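Phosphonate monoester hydrolase (Ruegeria pomeroyi, PDB 4UPK) is a hydrolase of the sulfatase family in the alkaline phosphatase clan, with a mixed central beta-sheet flanked by helices. Local coordinates at residues A[43-48]-A[311-316]; A[262-267]-A[305-310]; A[287-292]-A[356-361]. All coordinates share one frame; numbering follows the deposited sequence.

Contact 1: A[43-48]-A[311-316]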
ATOM      1  N   GLN A  43     -34.242   3.936 -10.837  1.00 22.09           N
ATOM      2  CA  GLN A  43     -35.493   3.189 -11.018  1.00 20.26           C
ATOM      3  C   GLN A  43     -36.422   3.553 -12.172  1.00 22.31           C
ATOM      4  O   GLN A  43     -37.548   3.069 -12.173  1.00 22.48           O
ATOM      5  CB  GLN A  43     -36.250   3.076  -9.674  1.00 21.22           C
ATOM      6  CG  GLN A  43     -36.545   1.657  -9.237  1.00 29.61           C
ATOM      7  CD  GLN A  43     -36.549   1.467  -7.734  1.00 33.25           C
ATOM      8  OE1 GLN A  43     -37.593   1.333  -7.102  1.00 26.71           O
ATOM      9  NE2 GLN A  43     -35.378   1.418  -7.125  1.00 16.64           N
ATOM     10  N   LEU A  44     -35.973   4.351 -13.168  1.00 18.18           N
ATOM     11  CA  LEU A  44     -36.798   4.704 -14.339  1.00 16.38           C
ATOM     12  C   LEU A  44     -36.884   3.559 -15.377  1.00 20.66           C
ATOM     13  O   LEU A  44     -35.856   3.120 -15.901  1.00 20.68           O
ATOM     14  CB  LEU A  44     -36.387   6.052 -14.987  1.00 15.28           C
ATOM     15  CG  LEU A  44     -37.343   6.647 -16.076  1.00 17.95           C
ATOM     16  CD1 LEU A  44     -38.695   7.025 -15.517  1.00 16.40           C
ATOM     17  CD2 LEU A  44     -36.709   7.828 -16.802  1.00 17.67           C
ATOM     18  N   ARG A  45     -38.115   3.062 -15.645  1.00 16.53           N
ATOM     19  CA  ARG A  45     -38.351   1.965 -16.598  1.00 16.19           C
ATOM     20  C   ARG A  45     -38.092   2.425 -18.015  1.00 19.38           C
ATOM     21  O   ARG A  45     -38.381   3.577 -18.335  1.00 18.16           O
ATOM     22  CB  ARG A  45     -39.803   1.457 -16.506  1.00 16.81           C
ATOM     23  CG  ARG A  45     -40.103   0.606 -15.284  1.00 25.46           C
ATOM     24  CD  ARG A  45     -41.597   0.448 -15.076  1.00 27.72           C
ATOM     25  NE  ARG A  45     -42.223  -0.335 -16.139  1.00 24.59           N
ATOM     26  CZ  ARG A  45     -42.798  -1.523 -15.972  1.00 29.16           C
ATOM     27  NH1 ARG A  45     -42.820  -2.097 -14.778  1.00 17.95           N
ATOM     28  NH2 ARG A  45     -43.355  -2.148 -17.002  1.00 10.33           N
ATOM     29  N   ALA A  46     -37.558   1.524 -18.866  1.00 16.63           N
ATOM     30  CA  ALA A  46     -37.324   1.786 -20.285  1.00 16.81           C
ATOM     31  C   ALA A  46     -38.657   2.098 -21.011  1.00 20.02           C
ATOM     32  O   ALA A  46     -38.687   3.005 -21.845  1.00 19.74           O
ATOM     33  CB  ALA A  46     -36.645   0.592 -20.939  1.00 17.49           C
ATOM     34  N   ASP A  47     -39.750   1.379 -20.655  1.00 15.55           N
ATOM     35  CA  ASP A  47     -41.075   1.547 -21.271  1.00 16.86           C
ATOM     36  C   ASP A  47     -41.796   2.876 -20.990  1.00 22.47           C
ATOM     37  O   ASP A  47     -42.808   3.158 -21.620  1.00 22.58           O
ATOM     38  CB  ASP A  47     -41.976   0.305 -21.077  1.00 18.05           C
ATOM     39  CG  ASP A  47     -42.500   0.015 -19.674  1.00 21.63           C
ATOM     40  OD1 ASP A  47     -42.149   0.767 -18.732  1.00 20.97           O
ATOM     41  OD2 ASP A  47     -43.264  -0.955 -19.522  1.00 24.72           O
ATOM     42  N   CYS A  48     -41.247   3.703 -20.082  1.00 19.53           N
ATOM     43  CA  CYS A  48     -41.760   5.039 -19.758  1.00 18.16           C
ATOM     44  C   CYS A  48     -41.249   6.035 -20.792  1.00 22.85           C
ATOM     45  O   CYS A  48     -41.956   6.984 -21.124  1.00 22.13           O
ATOM     46  CB  CYS A  48     -41.358   5.445 -18.345  1.00 16.80           C
ATOM     47  SG  CYS A  48     -42.242   4.548 -17.055  1.00 20.60           S
ATOM     48  N   ALA A 311     -49.317   6.129 -10.664  1.00 13.19           N
ATOM     49  CA  ALA A 311     -49.520   7.535 -11.034  1.00 12.65           C
ATOM     50  C   ALA A 311     -48.506   8.469 -10.321  1.00 16.60           C
ATOM     51  O   ALA A 311     -48.031   9.423 -10.944  1.00 16.72           O
ATOM     52  CB  ALA A 311     -50.948   7.971 -10.721  1.00 13.36           C
ATOM     53  N   VAL A 312     -48.192   8.201  -9.030  1.00 11.97           N
ATOM     54  CA  VAL A 312     -47.226   8.972  -8.230  1.00 12.14           C
ATOM     55  C   VAL A 312     -45.820   8.823  -8.815  1.00 17.12           C
ATOM     56  O   VAL A 312     -45.130   9.824  -8.994  1.00 18.25           O
ATOM     57  CB  VAL A 312     -47.310   8.633  -6.707  1.00 15.25           C
ATOM     58  CG1 VAL A 312     -46.139   9.255  -5.927  1.00 14.33           C
ATOM     59  CG2 VAL A 312     -48.658   9.081  -6.122  1.00 14.50           C
ATOM     60  N   TYR A 313     -45.425   7.575  -9.151  1.00 14.71           N
ATOM     61  CA  TYR A 313     -44.152   7.204  -9.777  1.00 14.46           C
ATOM     62  C   TYR A 313     -43.951   7.956 -11.104  1.00 18.91           C
ATOM     63  O   TYR A 313     -42.878   8.531 -11.318  1.00 18.64           O
ATOM     64  CB  TYR A 313     -44.117   5.679 -10.010  1.00 15.68           C
ATOM     65  CG  TYR A 313     -42.946   5.185 -10.836  1.00 16.14           C
ATOM     66  CD1 TYR A 313     -43.033   5.099 -12.226  1.00 18.41           C
ATOM     67  CD2 TYR A 313     -41.778   4.744 -10.230  1.00 16.18           C
ATOM     68  CE1 TYR A 313     -41.967   4.624 -12.993  1.00 17.10           C
ATOM     69  CE2 TYR A 313     -40.706   4.263 -10.988  1.00 16.43           C
ATOM     70  CZ  TYR A 313     -40.808   4.202 -12.368  1.00 17.67           C
ATOM     71  OH  TYR A 313     -39.760   3.721 -13.128  1.00 14.03           O
ATOM     72  N   LEU A 314     -44.978   7.946 -11.988  1.00 15.31           N
ATOM     73  CA  LEU A 314     -44.945   8.647 -13.266  1.00 15.56           C
ATOM     74  C   LEU A 314     -44.846  10.168 -13.090  1.00 19.11           C
ATOM     75  O   LEU A 314     -44.158  10.817 -13.869  1.00 20.48           O
ATOM     76  CB  LEU A 314     -46.149   8.269 -14.158  1.00 16.41           C
ATOM     77  CG  LEU A 314     -46.288   6.806 -14.599  1.00 20.09           C
ATOM     78  CD1 LEU A 314     -47.624   6.582 -15.282  1.00 20.41           C
ATOM     79  CD2 LEU A 314     -45.136   6.384 -15.522  1.00 22.23           C
ATOM     80  N   GLY A 315     -45.474  10.703 -12.044  1.00 15.44           N
ATOM     81  CA  GLY A 315     -45.427  12.131 -11.708  1.00 14.76           C
ATOM     82  C   GLY A 315     -44.042  12.594 -11.283  1.00 17.15           C
ATOM     83  O   GLY A 315     -43.604  13.664 -11.691  1.00 16.65           O
ATOM     84  N   LEU A 316     -43.301  11.742 -10.531  1.00 14.59           N
ATOM     85  CA  LEU A 316     -41.908  11.960 -10.094  1.00 12.57           C
ATOM     86  C   LEU A 316     -40.937  11.911 -11.277  1.00 15.92           C
ATOM     87  O   LEU A 316     -39.973  12.686 -11.290  1.00 17.58           O
ATOM     88  CB  LEU A 316     -41.487  10.956  -9.006  1.00 11.82           C
ATOM     89  CG  LEU A 316     -42.100  11.152  -7.620  1.00 14.98           C
ATOM     90  CD1 LEU A 316     -41.871   9.893  -6.744  1.00 14.87           C
ATOM     91  CD2 LEU A 316     -41.559  12.396  -6.947  1.00 13.79           C
TER
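Y313 meets the backbone of Q43 and R45 with its phenol oxygen. Its OH donates to Q43 O, a very short bond as modelled at 2.5 Å. The carbonyl oxygen lies at the edge of the ring, in its plane. The same OH accepts from R45 N at 3.1 Å, with a bent N-H...O angle of 141°. Two bonds thus grip one buried hydroxyl, with L44 CA close by between the bonded residues. CG of Y313 is anti to the backbone N (chi1 171°), which carries the ring off the helix to reach the 43-45 turn. C48 SG sits at the ring edge, 4.1 Å from Y313 CE1, a sulfur-aromatic contact. C48 SG also touches L314 CD2, at 3.8 Å. Behind this first shell, R45 grips D47 side-on, NE to OD1 and NH2 to OD2, both nearly straight at 178°. R45 also forms a salt bridge with D354 and gives a hydrogen bond to E350 O. The contact is buried. It joins the segment after strand 35-41 of the central sheet, which runs into the weakly bonded short helix 46-49, to the flank of the long helix 303-333.

Contact 2: A[262-267]-A[305-310]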
ATOM      1  N   PRO A 262     -53.103   2.279 -17.575  1.00 20.03           N
ATOM      2  CA  PRO A 262     -53.292   0.836 -17.807  1.00 19.99           C
ATOM      3  C   PRO A 262     -52.930   0.069 -16.522  1.00 22.87           C
ATOM      4  O   PRO A 262     -52.119   0.543 -15.725  1.00 20.65           O
ATOM      5  CB  PRO A 262     -52.307   0.513 -18.943  1.00 21.45           C
ATOM      6  CG  PRO A 262     -51.264   1.567 -18.877  1.00 24.82           C
ATOM      7  CD  PRO A 262     -51.884   2.793 -18.251  1.00 20.60           C
ATOM      8  N   LEU A 263     -53.563  -1.084 -16.305  1.00 20.99           N
ATOM      9  CA  LEU A 263     -53.268  -1.930 -15.150  1.00 20.23           C
ATOM     10  C   LEU A 263     -51.908  -2.603 -15.386  1.00 24.30           C
ATOM     11  O   LEU A 263     -51.479  -2.689 -16.544  1.00 24.96           O
ATOM     12  CB  LEU A 263     -54.379  -2.996 -14.949  1.00 19.94           C
ATOM     13  CG  LEU A 263     -55.685  -2.505 -14.273  1.00 25.11           C
ATOM     14  CD1 LEU A 263     -56.793  -3.542 -14.435  1.00 25.59           C
ATOM     15  CD2 LEU A 263     -55.481  -2.188 -12.785  1.00 26.77           C
ATOM     16  N   PRO A 264     -51.192  -3.093 -14.344  1.00 19.72           N
ATOM     17  CA  PRO A 264     -49.919  -3.789 -14.613  1.00 18.02           C
ATOM     18  C   PRO A 264     -50.117  -5.069 -15.429  1.00 22.20           C
ATOM     19  O   PRO A 264     -51.212  -5.644 -15.430  1.00 21.72           O
ATOM     20  CB  PRO A 264     -49.414  -4.154 -13.215  1.00 18.92           C
ATOM     21  CG  PRO A 264     -50.175  -3.292 -12.273  1.00 23.25           C
ATOM     22  CD  PRO A 264     -51.500  -3.082 -12.896  1.00 19.83           C
ATOM     23  N   ALA A 265     -49.047  -5.515 -16.124  1.00 18.41           N
ATOM     24  CA  ALA A 265     -49.027  -6.777 -16.867  1.00 16.88           C
ATOM     25  C   ALA A 265     -48.788  -7.859 -15.809  1.00 19.08           C
ATOM     26  O   ALA A 265     -47.779  -7.827 -15.106  1.00 17.68           O
ATOM     27  CB  ALA A 265     -47.904  -6.773 -17.900  1.00 16.91           C
ATOM     28  N   ARG A 266     -49.760  -8.762 -15.633  1.00 17.41           N
ATOM     29  CA  ARG A 266     -49.696  -9.791 -14.584  1.00 17.59           C
ATOM     30  C   ARG A 266     -50.652 -10.931 -14.858  1.00 22.47           C
ATOM     31  O   ARG A 266     -51.612 -10.762 -15.616  1.00 23.15           O
ATOM     32  CB  ARG A 266     -50.032  -9.167 -13.200  1.00 17.64           C
ATOM     33  CG  ARG A 266     -51.419  -8.503 -13.194  1.00 24.27           C
ATOM     34  CD  ARG A 266     -51.785  -7.762 -11.941  1.00 31.67           C
ATOM     35  NE  ARG A 266     -53.114  -7.188 -12.111  1.00 30.19           N
ATOM     36  CZ  ARG A 266     -53.707  -6.362 -11.256  1.00 33.62           C
ATOM     37  NH1 ARG A 266     -53.105  -6.016 -10.127  1.00 20.20           N
ATOM     38  NH2 ARG A 266     -54.912  -5.893 -11.515  1.00 23.07           N
ATOM     39  N   LEU A 267     -50.420 -12.076 -14.176  1.00 17.86           N
ATOM     40  CA  LEU A 267     -51.313 -13.230 -14.229  1.00 17.13           C
ATOM     41  C   LEU A 267     -52.521 -12.951 -13.258  1.00 21.67           C
ATOM     42  O   LEU A 267     -52.413 -12.042 -12.420  1.00 21.68           O
ATOM     43  CB  LEU A 267     -50.559 -14.551 -13.946  1.00 16.25           C
ATOM     44  CG  LEU A 267     -49.524 -15.016 -15.012  1.00 19.57           C
ATOM     45  CD1 LEU A 267     -48.954 -16.397 -14.679  1.00 19.23           C
ATOM     46  CD2 LEU A 267     -50.111 -15.066 -16.421  1.00 20.34           C
ATOM     47  N   THR A 305     -55.052   1.145  -5.036  1.00 19.68           N
ATOM     48  CA  THR A 305     -53.753   1.366  -4.415  1.00 19.16           C
ATOM     49  C   THR A 305     -52.626   1.272  -5.466  1.00 22.65           C
ATOM     50  O   THR A 305     -51.848   2.218  -5.603  1.00 21.95           O
ATOM     51  CB  THR A 305     -53.568   0.363  -3.269  1.00 27.41           C
ATOM     52  OG1 THR A 305     -54.443   0.710  -2.204  1.00 26.57           O
ATOM     53  CG2 THR A 305     -52.123   0.259  -2.776  1.00 22.49           C
ATOM     54  N   ILE A 306     -52.560   0.144  -6.195  1.00 19.69           N
ATOM     55  CA  ILE A 306     -51.550  -0.139  -7.221  1.00 20.29           C
ATOM     56  C   ILE A 306     -51.467   0.970  -8.267  1.00 23.78           C
ATOM     57  O   ILE A 306     -50.368   1.462  -8.538  1.00 23.76           O
ATOM     58  CB  ILE A 306     -51.746  -1.575  -7.813  1.00 24.52           C
ATOM     59  CG1 ILE A 306     -51.388  -2.656  -6.760  1.00 25.04           C
ATOM     60  CG2 ILE A 306     -50.946  -1.795  -9.101  1.00 25.97           C
ATOM     61  CD1 ILE A 306     -52.164  -3.992  -6.934  1.00 37.25           C
ATOM     62  N   GLN A 307     -52.626   1.416  -8.791  1.00 20.36           N
ATOM     63  CA  GLN A 307     -52.710   2.475  -9.804  1.00 19.08           C
ATOM     64  C   GLN A 307     -52.291   3.864  -9.287  1.00 21.49           C
ATOM     65  O   GLN A 307     -51.741   4.667 -10.045  1.00 19.14           O
ATOM     66  CB  GLN A 307     -54.089   2.485 -10.487  1.00 20.31           C
ATOM     67  CG  GLN A 307     -54.414   1.205 -11.271  1.00 23.95           C
ATOM     68  CD  GLN A 307     -53.514   0.947 -12.447  1.00 32.06           C
ATOM     69  OE1 GLN A 307     -52.447   0.353 -12.325  1.00 26.21           O
ATOM     70  NE2 GLN A 307     -53.941   1.345 -13.628  1.00 29.46           N
ATOM     71  N   THR A 308     -52.524   4.118  -7.990  1.00 20.07           N
ATOM     72  CA  THR A 308     -52.171   5.371  -7.321  1.00 19.93           C
ATOM     73  C   THR A 308     -50.658   5.505  -7.220  1.00 20.87           C
ATOM     74  O   THR A 308     -50.116   6.539  -7.608  1.00 17.88           O
ATOM     75  CB  THR A 308     -52.942   5.522  -5.995  1.00 26.22           C
ATOM     76  OG1 THR A 308     -54.343   5.453  -6.278  1.00 23.14           O
ATOM     77  CG2 THR A 308     -52.646   6.823  -5.302  1.00 21.45           C
ATOM     78  N   LEU A 309     -49.985   4.433  -6.762  1.00 18.06           N
ATOM     79  CA  LEU A 309     -48.539   4.332  -6.653  1.00 17.46           C
ATOM     80  C   LEU A 309     -47.911   4.521  -8.029  1.00 21.15           C
ATOM     81  O   LEU A 309     -46.917   5.232  -8.154  1.00 22.79           O
ATOM     82  CB  LEU A 309     -48.168   2.946  -6.096  1.00 18.28           C
ATOM     83  CG  LEU A 309     -47.882   2.874  -4.601  1.00 24.33           C
ATOM     84  CD1 LEU A 309     -49.152   2.996  -3.778  1.00 24.89           C
ATOM     85  CD2 LEU A 309     -47.144   1.609  -4.260  1.00 25.11           C
ATOM     86  N   ARG A 310     -48.510   3.894  -9.065  1.00 16.52           N
ATOM     87  CA  ARG A 310     -48.112   3.962 -10.469  1.00 14.82           C
ATOM     88  C   ARG A 310     -48.217   5.400 -11.002  1.00 17.70           C
ATOM     89  O   ARG A 310     -47.270   5.867 -11.636  1.00 17.79           O
ATOM     90  CB  ARG A 310     -48.931   2.957 -11.299  1.00 13.35           C
ATOM     91  CG  ARG A 310     -48.406   1.539 -11.164  1.00 12.84           C
ATOM     92  CD  ARG A 310     -49.338   0.442 -11.660  1.00 18.20           C
ATOM     93  NE  ARG A 310     -49.578   0.461 -13.111  1.00 20.38           N
ATOM     94  CZ  ARG A 310     -48.801  -0.122 -14.022  1.00 31.98           C
ATOM     95  NH1 ARG A 310     -47.712  -0.783 -13.650  1.00 23.43           N
ATOM     96  NH2 ARG A 310     -49.111  -0.051 -15.316  1.00 17.74           N
TER
HETATM   97  O   HOH W   1     -49.296  -2.105 -17.778  1.00 34.60           O
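R310 and Q307 reach from the helix to the backbone of P262, and R310 also lies against P264. From CB the R310 chain runs out from the helix through CG to CD, which is 3.9 Å from P264 CG. A bend at chi3 (66°) then turns the guanidinium so that one face looks at the proline. NE stays beside P264 CG, and CZ lies under P264 N, which is 3.8 Å above the centre of the plane. NH1 packs on CB and CG of P264 and gives a hydrogen bond to L352 O. NH2 ends the chain with a bond to P262 O at 3.1 Å, tilted from the guanidinium plane. A water that donates to L263 O also makes a weak bond with R310 NH2. Q307 NE2 donates to the same P262 O at 2.9 Å and 166°, from the opposite face of the carbonyl plane. L263 crosses Q307 at about a right angle, its CD2 3.7 Å from Q307 CD. CG2 of I306 meets P264 CG at 3.6 Å. I306 CD1 lies at the edge of the R266 guanidinium, 3.9 Å from R266 NH1. R266 itself forms a salt bridge with D303. The polar link is therefore side chain to backbone: one carbonyl takes two donors, and the arginine's charge probably polarises it. Apolar proline and isoleucine carbons pack beside it.

Contact 3: A[287-292]-A[356-361]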
ATOM      1  N   SER A 287     -41.287  -7.207  -1.641  1.00 25.29           N
ATOM      2  CA  SER A 287     -41.786  -5.818  -1.690  1.00 24.96           C
ATOM      3  C   SER A 287     -43.295  -5.810  -1.880  1.00 26.28           C
ATOM      4  O   SER A 287     -43.872  -6.797  -2.341  1.00 25.17           O
ATOM      5  CB  SER A 287     -41.125  -5.028  -2.817  1.00 31.02           C
ATOM      6  OG  SER A 287     -39.750  -4.783  -2.565  1.00 47.07           O
ATOM      7  N   SER A 288     -43.937  -4.691  -1.519  1.00 22.47           N
ATOM      8  CA  SER A 288     -45.393  -4.526  -1.621  1.00 21.81           C
ATOM      9  C   SER A 288     -45.735  -3.035  -1.678  1.00 21.66           C
ATOM     10  O   SER A 288     -44.876  -2.213  -1.340  1.00 20.40           O
ATOM     11  CB  SER A 288     -46.102  -5.192  -0.426  1.00 25.41           C
ATOM     12  OG  SER A 288     -45.821  -4.563   0.813  1.00 29.33           O
ATOM     13  N   PRO A 289     -46.976  -2.652  -2.073  1.00 16.12           N
ATOM     14  CA  PRO A 289     -47.342  -1.226  -2.039  1.00 15.50           C
ATOM     15  C   PRO A 289     -47.093  -0.586  -0.661  1.00 20.90           C
ATOM     16  O   PRO A 289     -46.559   0.526  -0.602  1.00 20.40           O
ATOM     17  CB  PRO A 289     -48.825  -1.243  -2.416  1.00 17.52           C
ATOM     18  CG  PRO A 289     -49.011  -2.489  -3.187  1.00 21.69           C
ATOM     19  CD  PRO A 289     -48.108  -3.478  -2.538  1.00 16.97           C
ATOM     20  N   ALA A 290     -47.397  -1.335   0.450  1.00 19.43           N
ATOM     21  CA  ALA A 290     -47.195  -0.932   1.859  1.00 19.33           C
ATOM     22  C   ALA A 290     -45.730  -0.615   2.195  1.00 23.71           C
ATOM     23  O   ALA A 290     -45.482   0.223   3.073  1.00 26.71           O
ATOM     24  CB  ALA A 290     -47.720  -2.001   2.805  1.00 20.03           C
ATOM     25  N   SER A 291     -44.762  -1.260   1.512  1.00 15.77           N
ATOM     26  CA  SER A 291     -43.337  -0.996   1.751  1.00 15.10           C
ATOM     27  C   SER A 291     -42.776   0.106   0.831  1.00 20.23           C
ATOM     28  O   SER A 291     -41.653   0.551   1.034  1.00 21.07           O
ATOM     29  CB  SER A 291     -42.516  -2.287   1.647  1.00 17.27           C
ATOM     30  OG  SER A 291     -42.429  -2.762   0.312  1.00 23.31           O
ATOM     31  N   PHE A 292     -43.558   0.545  -0.167  1.00 17.06           N
ATOM     32  CA  PHE A 292     -43.186   1.559  -1.165  1.00 15.35           C
ATOM     33  C   PHE A 292     -43.636   2.997  -0.840  1.00 17.72           C
ATOM     34  O   PHE A 292     -43.423   3.904  -1.652  1.00 13.02           O
ATOM     35  CB  PHE A 292     -43.711   1.135  -2.550  1.00 15.98           C
ATOM     36  CG  PHE A 292     -42.680   0.524  -3.456  1.00 15.43           C
ATOM     37  CD1 PHE A 292     -41.922  -0.562  -3.042  1.00 17.09           C
ATOM     38  CD2 PHE A 292     -42.477   1.025  -4.739  1.00 16.60           C
ATOM     39  CE1 PHE A 292     -40.950  -1.111  -3.876  1.00 17.69           C
ATOM     40  CE2 PHE A 292     -41.513   0.465  -5.576  1.00 17.90           C
ATOM     41  CZ  PHE A 292     -40.751  -0.589  -5.136  1.00 15.59           C
ATOM     42  N   HIS A 356     -47.415  -9.186  -9.992  1.00 13.72           N
ATOM     43  CA  HIS A 356     -47.753  -9.077  -8.556  1.00 14.22           C
ATOM     44  C   HIS A 356     -46.536  -8.760  -7.681  1.00 17.51           C
ATOM     45  O   HIS A 356     -46.477  -9.186  -6.529  1.00 18.02           O
ATOM     46  CB  HIS A 356     -48.558 -10.302  -8.070  1.00 14.84           C
ATOM     47  CG  HIS A 356     -49.859 -10.472  -8.786  1.00 18.20           C
ATOM     48  ND1 HIS A 356     -51.003  -9.841  -8.350  1.00 21.15           N
ATOM     49  CD2 HIS A 356     -50.149 -11.182  -9.900  1.00 20.20           C
ATOM     50  CE1 HIS A 356     -51.959 -10.202  -9.194  1.00 20.73           C
ATOM     51  NE2 HIS A 356     -51.487 -11.002 -10.150  1.00 20.72           N
ATOM     52  N   SER A 357     -45.572  -8.002  -8.246  1.00 12.05           N
ATOM     53  CA  SER A 357     -44.335  -7.652  -7.578  1.00 12.59           C
ATOM     54  C   SER A 357     -43.930  -6.187  -7.746  1.00 18.66           C
ATOM     55  O   SER A 357     -44.399  -5.516  -8.668  1.00 19.24           O
ATOM     56  CB  SER A 357     -43.210  -8.604  -7.974  1.00 11.57           C
ATOM     57  OG  SER A 357     -42.951  -8.506  -9.358  1.00 11.12           O
ATOM     58  N   TRP A 358     -43.079  -5.696  -6.823  1.00 13.45           N
ATOM     59  CA  TRP A 358     -42.580  -4.329  -6.762  1.00 11.54           C
ATOM     60  C   TRP A 358     -41.086  -4.395  -6.566  1.00 16.51           C
ATOM     61  O   TRP A 358     -40.574  -5.409  -6.080  1.00 15.86           O
ATOM     62  CB  TRP A 358     -43.255  -3.580  -5.599  1.00 10.61           C
ATOM     63  CG  TRP A 358     -44.729  -3.401  -5.808  1.00 11.35           C
ATOM     64  CD1 TRP A 358     -45.697  -4.340  -5.611  1.00 14.16           C
ATOM     65  CD2 TRP A 358     -45.376  -2.276  -6.410  1.00 11.56           C
ATOM     66  NE1 TRP A 358     -46.902  -3.877  -6.066  1.00 14.63           N
ATOM     67  CE2 TRP A 358     -46.747  -2.591  -6.512  1.00 15.89           C
ATOM     68  CE3 TRP A 358     -44.934  -1.014  -6.858  1.00 12.99           C
ATOM     69  CZ2 TRP A 358     -47.688  -1.687  -7.016  1.00 15.58           C
ATOM     70  CZ3 TRP A 358     -45.865  -0.122  -7.374  1.00 14.46           C
ATOM     71  CH2 TRP A 358     -47.222  -0.464  -7.460  1.00 15.41           C
ATOM     72  N   GLY A 359     -40.392  -3.334  -6.970  1.00 14.37           N
ATOM     73  CA  GLY A 359     -38.938  -3.248  -6.891  1.00 13.38           C
ATOM     74  C   GLY A 359     -38.200  -3.908  -8.047  1.00 18.56           C
ATOM     75  O   GLY A 359     -38.683  -3.937  -9.185  1.00 17.78           O
ATOM     76  N   LYS A 360     -37.012  -4.472  -7.743  1.00 15.87           N
ATOM     77  CA  LYS A 360     -36.129  -5.075  -8.745  1.00 15.68           C
ATOM     78  C   LYS A 360     -35.460  -6.403  -8.315  1.00 19.82           C
ATOM     79  O   LYS A 360     -34.605  -6.887  -9.042  1.00 20.91           O
ATOM     80  CB  LYS A 360     -35.123  -4.016  -9.259  1.00 15.96           C
ATOM     81  CG  LYS A 360     -34.220  -3.386  -8.207  1.00  9.54           C
ATOM     82  CD  LYS A 360     -34.898  -2.335  -7.380  1.00 11.31           C
ATOM     83  CE  LYS A 360     -33.911  -1.676  -6.490  1.00 10.02           C
ATOM     84  NZ  LYS A 360     -34.591  -1.032  -5.345  1.00 24.74           N
ATOM     85  N   MET A 361     -35.867  -7.001  -7.160  1.00 16.66           N
ATOM     86  CA  MET A 361     -35.345  -8.300  -6.682  1.00 17.40           C
ATOM     87  C   MET A 361     -36.150  -9.449  -7.328  1.00 17.61           C
ATOM     88  O   MET A 361     -36.925 -10.148  -6.671  1.00 14.36           O
ATOM     89  CB  MET A 361     -35.312  -8.407  -5.141  1.00 20.75           C
ATOM     90  CG  MET A 361     -34.161  -7.625  -4.498  1.00 25.64           C
ATOM     91  SD  MET A 361     -32.463  -8.176  -4.870  1.00 30.61           S
ATOM     92  CE  MET A 361     -32.443  -9.761  -4.010  1.00 26.94           C
TER
HETATM   93  O   HOH W   2     -42.927  -7.848  -4.581  1.00  8.45           O
HETATM   94  O   HOH W   3     -38.423  -6.712  -5.095  1.00 18.76           O
HETATM   95  O   HOH W   4     -45.584  -7.342  -4.635  1.00 28.64           O
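W358 and F292 meet edge to face, the tryptophan edge toward the phenylalanine face. The planes are 62° apart and the centroids of the F292 ring and the W358 six-membered ring 5.5 Å apart. W358 CE3 comes within 3.8 Å of F292 CD2. W358 CB lies over the same phenylalanine ring as a CH-pi contact, 4.1 Å from the centroid and 22° off the normal. One face of the indole is covered by backbone of S288 and P289, with P289 N offset toward the rim. The proline ring crosses W358 at about a right angle, and its CD is 3.7 Å from W358 NE1. A water sits at the indole edge, in plane. CG of W358 is anti to the carbonyl carbon (chi1 -65°), which sends the indole along the 287-289 backbone.

S287 packs its CB on W358, 3.3 Å from W358 O. No direct hydrogen bond joins the two segments; waters bridge them instead. One water donates to W358 O at 2.7 Å and accepts from M361 N. Another accepts from W358 N and lies 2.6 Å from S287 O. S288 O accepts from both S291 N and S291 OG, beside the short 3-10 segment.

F292 CZ lies 3.3 Å from G359 N, which bonds to E350. The loop after helix 280-286 thus packs on the loop between strands 340-346 and 372-375. Helix 303-333 borders both, its L309 touching P289 and W358, and its I306 touching W358.

From the N terminus, the 43-48 turn follows strand 35-41. Contact 1 ties it to helix 303-333 and closes a loop of 262 residues. Contact 2 is nested inside that loop: 262-267, after strand 234-239, returns to the same helix one segment earlier, closing 37 residues. Contact 3 crosses both, since 287-292 lies within their loops while 356-361 comes after them. The pieces also touch directly. L267 O probably bonds H356 NE2, joining contacts 2 and 3, and T305 packs on P289. Q43 packs near K360, joining contacts 1 and 3. Contacts 1 and 2 tie two segments that follow sheet strands to helix 303-333, while contact 3 joins two loops beside it.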